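Side-chain contacts in binding domain (Hc) of Paraclostridial Mosquitocidal Protein 1 (PDB 6HOX), which is the receptor-binding part of a clostridial-type neurotoxin that targets Anopheles mosquitoes, directing the toxin to host nerve cells: residues S153-F156 with I157-Y160; M238-N241 with S242-S246; L419-Y422 with K423-D426; E364-N367 with G368-K371. All blocks are in the same frame, centred on the assembly; numbering follows the deposited sequence.

Interactions 1 and 2 lie nearer the centre of the chain and are partly buried, combining backbone hydrogen bonds at or just beyond a helix with aromatic and aliphatic packing. Interaction 1 belongs to the N-terminal receptor-binding part, while 238-246 lies where the chain passes into the C-terminal part, which holds the other two. Interactions 3 and 4 are surface contacts, their centres about 24 Å apart: one is a short turn between two helices with a buried tyrosine, the other a salt bridge where a loop enters a strand. Strand 384-388 is common ground, touched by Tyr-422 and Leu-370.

Interaction 1 (S153-F156 with I157-Y160)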
# COMPACT_ATOMS: atom_id res chain seq x y z
N SER A 153 7.70 -9.31 10.40
CA SER A 153 8.66 -8.54 11.21
C SER A 153 9.61 -7.71 10.34
O SER A 153 9.88 -6.56 10.64
CB SER A 153 9.46 -9.45 12.11
OG SER A 153 8.60 -10.28 12.87
N ASN A 154 10.11 -8.31 9.26
CA ASN A 154 11.21 -7.76 8.48
C ASN A 154 10.70 -6.97 7.26
O ASN A 154 11.39 -6.07 6.80
CB ASN A 154 12.17 -8.87 8.06
CG ASN A 154 12.63 -9.70 9.25
OD1 ASN A 154 12.53 -10.93 9.23
ND2 ASN A 154 13.11 -9.04 10.29
N SER A 155 9.51 -7.30 6.75
CA SER A 155 9.03 -6.75 5.45
C SER A 155 7.66 -6.08 5.58
O SER A 155 7.11 -5.68 4.55
CB SER A 155 8.97 -7.83 4.39
OG SER A 155 10.26 -8.09 3.84
N PHE A 156 7.10 -5.96 6.79
CA PHE A 156 5.70 -5.49 6.95
C PHE A 156 5.43 -4.26 6.07
O PHE A 156 4.51 -4.25 5.27
CB PHE A 156 5.35 -5.20 8.41
CG PHE A 156 4.13 -4.34 8.62
CD1 PHE A 156 2.95 -4.60 7.94
CD2 PHE A 156 4.16 -3.28 9.51
CE1 PHE A 156 1.83 -3.79 8.12
CE2 PHE A 156 3.04 -2.48 9.70
CZ PHE A 156 1.87 -2.74 9.00
N ILE A 157 6.26 -3.24 6.22
CA ILE A 157 5.96 -1.95 5.67
C ILE A 157 6.12 -1.94 4.14
O ILE A 157 5.23 -1.43 3.44
CB ILE A 157 6.80 -0.85 6.36
CG1 ILE A 157 6.28 -0.60 7.78
CG2 ILE A 157 6.80 0.43 5.55
CD1 ILE A 157 4.83 -0.14 7.81
N ASP A 158 7.23 -2.49 3.63
CA ASP A 158 7.62 -2.20 2.26
C ASP A 158 7.13 -3.28 1.29
O ASP A 158 6.93 -2.96 0.12
CB ASP A 158 9.13 -1.94 2.13
CG ASP A 158 10.01 -3.07 2.62
OD1 ASP A 158 9.47 -3.99 3.27
OD2 ASP A 158 11.23 -3.03 2.35
N LYS A 159 6.97 -4.54 1.72
CA LYS A 159 6.74 -5.63 0.73
C LYS A 159 5.78 -6.75 1.17
O LYS A 159 5.21 -7.37 0.29
CB LYS A 159 8.08 -6.20 0.27
CG LYS A 159 8.68 -5.40 -0.87
CD LYS A 159 9.94 -5.96 -1.44
CE LYS A 159 10.44 -5.12 -2.60
NZ LYS A 159 10.92 -3.80 -2.14
N TYR A 160 5.60 -7.02 2.47
CA TYR A 160 4.80 -8.18 2.90
C TYR A 160 3.39 -8.09 2.30
O TYR A 160 2.78 -7.01 2.30
CB TYR A 160 4.79 -8.23 4.43
CG TYR A 160 4.16 -9.46 5.02
CD1 TYR A 160 4.90 -10.61 5.21
CD2 TYR A 160 2.82 -9.48 5.37
CE1 TYR A 160 4.33 -11.75 5.76
CE2 TYR A 160 2.23 -10.60 5.92
CZ TYR A 160 2.99 -11.74 6.11
OH TYR A 160 2.40 -12.85 6.64
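Ser-155 O is gripped by the N-H groups of Lys-159 and Tyr-160. Lys-159 N donates to Ser-155 O at 3.1 Å, nearly straight and in the carbonyl plane. The N-H of Tyr-160 reaches the same Ser-155 O at 2.9 Å, but from 46° above that plane, so the two donors use different approaches. Asp-158 N adds a weak third bond. Reaching four and five residues back, the two main bonds form an alpha-turn and a pi-turn just after helix 152-155, and they bring Tyr-160 CB to 3.8 Å from Phe-156 CA.

Side chains sort themselves around this curl. Phe-156 has CG anti to the backbone N (chi1 162°), which lays its ring beside the next residue: Ile-157 CA sits over one face, and Ile-157 CD1 touches Phe-156 CE2 at 3.5 Å. Asp-158 has CG between N and the carbonyl carbon (chi1 58°), which brings OD1 back to 3.2 Å from Ser-155 O, a meeting of two acceptors. Lys-159 leads away to a salt bridge with Asp-186. Outside the turn, Phe-156 stacks on Phe-152 and reaches Phe-252, while Ile-157 meets Leu-271.

Arg-167 donates through NH2 to Phe-156 O and Tyr-160 O, and through NH1 to Ile-157 O. The chemistry thus implies a turn held chiefly by its backbone, which leaves aromatic and aliphatic groups to pack against the surrounding chain, including loops in both receptor-binding parts, and in which Asp-158 OD1 would be expected to make a mildly unfavourable electrostatic contribution.

Interaction 2 (M238-N241 with S242-S246); sequences MLFN and SYFNS
Phe-240 and Phe-244, four residues apart, form the close-packed half of this contact. Phe-244 CE2 lies over one face of the Phe-240 ring, 3.7 Å from its CZ, and the two planes meet obliquely at 58°. Beside them Leu-239 and Tyr-243 run the same way, with Leu-239 CD1 4.0 Å from Tyr-243 CE2. Leu-239 and Phe-240 both have CG anti to the backbone N (chi1 171° and 172°), which brings the ends of their side chains near Tyr-243 and Phe-244. Other parts of the chain pack against this side: Tyr-243 meets Trp-94 edge-to-face, and Leu-239 and Phe-240 both touch His-168.

The opposite character belongs to Met-238, Asn-241 and Ser-242, all exposed, where polar and backbone groups do the work. Ser-242 OG donates to Leu-239 O at 2.7 Å, while Ser-242 N makes only weak bonds to Met-238 O and Leu-239 O. Further on, the bonds reach back three residues: Tyr-243 N to Phe-240 O at 3.1 Å and Phe-244 N to Asn-241 O at 3.0 Å.

An amphipathic helix end, apolar inward and polar outward, with i-to-i+3 bonds closing it, suits helix 233-241, which joins the lectin-like jelly roll to the beta-trefoil in clostridial neurotoxin binding domains.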
# COMPACT_ATOMS: atom_id res chain seq x y z
N MET A 238 9.93 1.16 -14.52
CA MET A 238 9.22 2.20 -15.27
C MET A 238 7.70 1.98 -15.16
O MET A 238 6.95 2.94 -14.98
CB MET A 238 9.70 2.16 -16.72
CG MET A 238 9.00 3.07 -17.69
SD MET A 238 9.76 2.88 -19.35
CE MET A 238 11.50 3.11 -18.99
N LEU A 239 7.26 0.72 -15.29
CA LEU A 239 5.83 0.39 -15.18
C LEU A 239 5.32 0.78 -13.78
O LEU A 239 4.25 1.42 -13.62
CB LEU A 239 5.64 -1.10 -15.44
CG LEU A 239 4.24 -1.65 -15.16
CD1 LEU A 239 3.21 -0.97 -16.04
CD2 LEU A 239 4.18 -3.15 -15.38
N PHE A 240 6.09 0.42 -12.76
CA PHE A 240 5.70 0.72 -11.38
C PHE A 240 5.58 2.23 -11.19
O PHE A 240 4.58 2.72 -10.63
CB PHE A 240 6.67 0.09 -10.39
CG PHE A 240 6.43 0.50 -8.96
CD1 PHE A 240 5.35 -0.01 -8.25
CD2 PHE A 240 7.28 1.37 -8.32
CE1 PHE A 240 5.12 0.36 -6.93
CE2 PHE A 240 7.06 1.75 -7.00
CZ PHE A 240 5.99 1.23 -6.31
N ASN A 241 6.61 2.96 -11.65
CA ASN A 241 6.71 4.41 -11.51
C ASN A 241 5.54 5.11 -12.22
O ASN A 241 5.11 6.19 -11.78
CB ASN A 241 8.05 4.94 -12.02
CG ASN A 241 9.20 4.57 -11.12
OD1 ASN A 241 9.02 4.33 -9.93
ND2 ASN A 241 10.39 4.50 -11.69
N SER A 242 5.01 4.48 -13.27
CA SER A 242 4.00 5.10 -14.09
C SER A 242 2.68 5.23 -13.33
O SER A 242 1.81 5.99 -13.73
CB SER A 242 3.82 4.37 -15.41
OG SER A 242 3.10 3.16 -15.26
N TYR A 243 2.53 4.48 -12.23
CA TYR A 243 1.33 4.55 -11.40
C TYR A 243 1.37 5.71 -10.40
O TYR A 243 0.40 5.93 -9.68
CB TYR A 243 1.11 3.22 -10.69
CG TYR A 243 0.70 2.14 -11.64
CD1 TYR A 243 -0.54 2.19 -12.26
CD2 TYR A 243 1.54 1.08 -11.96
CE1 TYR A 243 -0.94 1.21 -13.14
CE2 TYR A 243 1.14 0.09 -12.84
CZ TYR A 243 -0.10 0.16 -13.44
OH TYR A 243 -0.52 -0.79 -14.33
N PHE A 244 2.48 6.45 -10.36
CA PHE A 244 2.67 7.56 -9.40
C PHE A 244 3.09 8.84 -10.16
O PHE A 244 3.98 9.56 -9.74
CB PHE A 244 3.69 7.14 -8.34
CG PHE A 244 3.25 5.94 -7.53
CD1 PHE A 244 2.37 6.10 -6.48
CD2 PHE A 244 3.69 4.66 -7.85
CE1 PHE A 244 1.96 5.01 -5.74
CE2 PHE A 244 3.27 3.57 -7.10
CZ PHE A 244 2.40 3.75 -6.05
N ASN A 245 2.39 9.13 -11.25
CA ASN A 245 2.77 10.20 -12.18
C ASN A 245 2.22 11.56 -11.71
O ASN A 245 2.56 12.59 -12.26
CB ASN A 245 2.31 9.90 -13.61
CG ASN A 245 0.88 9.42 -13.68
OD1 ASN A 245 0.44 8.60 -12.85
ND2 ASN A 245 0.13 9.89 -14.67
N SER A 246 1.37 11.56 -10.67
CA SER A 246 0.74 12.78 -10.20
C SER A 246 1.39 13.24 -8.89
O SER A 246 2.24 12.57 -8.30
CB SER A 246 -0.73 12.59 -10.04
OG SER A 246 -1.00 11.81 -8.90

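Interaction 3 (L419-Y422 with K423-D426); sequences LDNY and KTLD
A short 3-10 turn, in which Asn-421 and Tyr-422 meet Thr-424 and Leu-425, links helix 416-420 to helix 427-432. Thr-424 N donates to Asn-421 O at 3.0 Å, and Leu-425 N to Tyr-422 O at 3.2 Å, the latter almost straight at 171°. Thr-424 OG1 also lies 3.1 Å from Asn-421 O.

Beneath the turn, Tyr-422 holds CG anti to the backbone N (chi1 -176°), which sends the ring inward. Leu-425 lies across it at about a right angle, CD1 3.8 Å from Tyr-422 CD1, with CG 3.4 Å from Tyr-422 O. A water bridges Asp-420 O and Lys-423 N, carrying the polar link on from the helix into the turn.

Asp-426 closes the segment as N-cap of helix 427-432, its OD1 accepting from Lys-429 N. That helix also offers His-430, whose NE2 bonds to Tyr-422 O. Tyr-422 OH is held by Gln-376, and the Tyr-422 side chain touches Leu-395 of strand 394-398 and Gln-384 of strand 384-388, so the turn is seated between the second helix and those strands.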
# COMPACT_ATOMS: atom_id res chain seq x y z
N LEU A 419 16.04 19.78 8.39
CA LEU A 419 15.67 20.53 7.19
C LEU A 419 16.93 20.86 6.38
O LEU A 419 17.01 20.50 5.21
CB LEU A 419 14.93 21.81 7.58
CG LEU A 419 14.56 22.72 6.41
CD1 LEU A 419 13.59 22.03 5.45
CD2 LEU A 419 13.95 24.01 6.94
N ASP A 420 17.90 21.53 7.01
CA ASP A 420 19.06 22.05 6.28
C ASP A 420 19.96 20.92 5.77
O ASP A 420 20.62 21.09 4.75
CB ASP A 420 19.90 23.01 7.14
CG ASP A 420 19.17 24.27 7.58
OD1 ASP A 420 18.13 24.61 6.96
OD2 ASP A 420 19.62 24.88 8.58
N ASN A 421 19.97 19.77 6.45
CA ASN A 421 20.87 18.65 6.08
C ASN A 421 20.07 17.44 5.57
O ASN A 421 20.55 16.30 5.60
CB ASN A 421 21.74 18.30 7.28
CG ASN A 421 22.62 19.47 7.70
OD1 ASN A 421 22.30 20.17 8.67
ND2 ASN A 421 23.66 19.72 6.93
N TYR A 422 18.87 17.66 5.05
CA TYR A 422 17.98 16.54 4.73
C TYR A 422 18.70 15.50 3.87
O TYR A 422 18.63 14.30 4.16
CB TYR A 422 16.72 16.99 4.00
CG TYR A 422 15.78 15.84 3.76
CD1 TYR A 422 15.07 15.27 4.81
CD2 TYR A 422 15.65 15.26 2.50
CE1 TYR A 422 14.22 14.20 4.61
CE2 TYR A 422 14.80 14.18 2.29
CZ TYR A 422 14.09 13.65 3.35
OH TYR A 422 13.24 12.60 3.17
N LYS A 423 19.38 15.97 2.82
CA LYS A 423 19.92 15.09 1.78
C LYS A 423 20.96 14.12 2.36
O LYS A 423 21.19 13.08 1.77
CB LYS A 423 20.52 15.93 0.65
CG LYS A 423 19.48 16.68 -0.16
CD LYS A 423 20.03 17.61 -1.22
CE LYS A 423 18.94 18.52 -1.77
NZ LYS A 423 19.03 18.68 -3.24
N THR A 424 21.57 14.44 3.51
CA THR A 424 22.68 13.66 4.04
C THR A 424 22.29 12.85 5.28
O THR A 424 23.14 12.17 5.84
CB THR A 424 23.88 14.58 4.34
OG1 THR A 424 23.52 15.49 5.38
CG2 THR A 424 24.35 15.32 3.11
N LEU A 425 21.03 12.92 5.72
CA LEU A 425 20.63 12.33 6.99
C LEU A 425 20.85 10.82 6.96
O LEU A 425 20.63 10.19 5.94
CB LEU A 425 19.15 12.63 7.27
CG LEU A 425 18.78 14.08 7.54
CD1 LEU A 425 17.29 14.24 7.66
CD2 LEU A 425 19.46 14.59 8.80
N ASP A 426 21.24 10.27 8.11
CA ASP A 426 21.27 8.82 8.29
C ASP A 426 19.83 8.28 8.34
O ASP A 426 18.85 9.02 8.53
CB ASP A 426 22.09 8.42 9.51
CG ASP A 426 21.65 9.02 10.83
OD1 ASP A 426 20.48 8.85 11.21
OD2 ASP A 426 22.51 9.63 11.49
O HOH W 1 20.17 18.84 2.45

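Interaction 4 (E364-N367 with G368-K371); sequences EGRN and GDLK
The guanidinium of Arg-366 has Gly-368 O centred over one face, 3.8 Å above its plane, and Asp-369 OD2 at its edge. Arg-366 NH2 meets Asp-369 OD2 at 3.0 Å and forms the main bond of the salt bridge. A weaker bond runs from Arg-366 NH1 to the same Asp-369 OD2 at 3.3 Å, so one oxygen takes both donors. The two groups are far from coplanar, their planes 73° apart, and OD2 is approached from above the carboxylate plane. Arg-366 reaches this far because its chain is extended from CG to NE.

The contact marks where the loop after strand 361-363 enters strand 369-373, in the C-terminal, beta-trefoil part of the binding domain. At phi 102° and psi -171° a CB on Gly-368 would collide with Asn-367 O, which explains the glycine. Strand 369-373 then pairs with strands 333-339 and 384-388. Asn-367 is held by its ND2, which donates to Leu-349 O, just past strand 345-348. Arg-366 NE has a second carboxylate, Asp-336, so the guanidinium is shared between two acids. A water accepts hydrogen bonds from Arg-366 NH2 and Leu-370 N, each at 2.8 Å.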
# COMPACT_ATOMS: atom_id res chain seq x y z
N GLU A 364 -5.30 27.13 19.11
CA GLU A 364 -6.29 27.73 18.24
C GLU A 364 -5.60 28.73 17.30
O GLU A 364 -5.99 28.87 16.16
CB GLU A 364 -7.37 28.42 19.07
CG GLU A 364 -8.49 28.99 18.21
CD GLU A 364 -9.84 29.10 18.90
OE1 GLU A 364 -9.91 29.78 19.95
OE2 GLU A 364 -10.81 28.52 18.38
N GLY A 365 -4.57 29.39 17.83
CA GLY A 365 -3.80 30.40 17.11
C GLY A 365 -2.73 29.80 16.21
O GLY A 365 -1.68 29.34 16.69
N ARG A 366 -3.01 29.85 14.90
CA ARG A 366 -2.08 29.54 13.81
C ARG A 366 -0.84 30.43 13.94
O ARG A 366 -0.95 31.65 13.97
CB ARG A 366 -2.81 29.78 12.48
CG ARG A 366 -2.20 29.10 11.27
CD ARG A 366 -3.22 29.00 10.16
NE ARG A 366 -2.67 28.32 9.00
CZ ARG A 366 -1.89 28.88 8.07
NH1 ARG A 366 -1.65 30.19 8.10
NH2 ARG A 366 -1.36 28.13 7.13
N ASN A 367 0.33 29.79 14.03
CA ASN A 367 1.61 30.45 14.22
C ASN A 367 2.64 29.85 13.25
O ASN A 367 3.41 28.97 13.63
CB ASN A 367 2.10 30.33 15.66
CG ASN A 367 3.42 31.03 15.87
OD1 ASN A 367 3.76 31.93 15.12
ND2 ASN A 367 4.17 30.63 16.89
N GLY A 368 2.66 30.37 12.03
CA GLY A 368 3.48 29.85 10.95
C GLY A 368 2.65 29.01 10.01
O GLY A 368 1.42 29.00 10.13
N ASP A 369 3.31 28.32 9.07
CA ASP A 369 2.65 27.51 8.06
C ASP A 369 3.24 26.10 8.11
O ASP A 369 4.41 25.93 8.41
CB ASP A 369 2.80 28.13 6.67
CG ASP A 369 2.21 29.52 6.57
OD1 ASP A 369 2.91 30.49 6.92
OD2 ASP A 369 1.03 29.63 6.20
N LEU A 370 2.37 25.12 7.86
CA LEU A 370 2.72 23.73 7.62
C LEU A 370 2.54 23.48 6.13
O LEU A 370 1.54 23.89 5.54
CB LEU A 370 1.80 22.80 8.41
CG LEU A 370 2.32 22.35 9.76
CD1 LEU A 370 2.73 23.55 10.59
CD2 LEU A 370 1.28 21.50 10.48
N LYS A 371 3.51 22.76 5.56
CA LYS A 371 3.46 22.29 4.19
C LYS A 371 3.70 20.78 4.20
O LYS A 371 4.65 20.30 4.81
CB LYS A 371 4.51 23.04 3.37
CG LYS A 371 4.33 22.96 1.87
CD LYS A 371 5.35 23.76 1.10
CE LYS A 371 5.00 25.23 1.05
NZ LYS A 371 5.16 25.77 -0.32
O HOH W 2 -0.38 25.59 7.62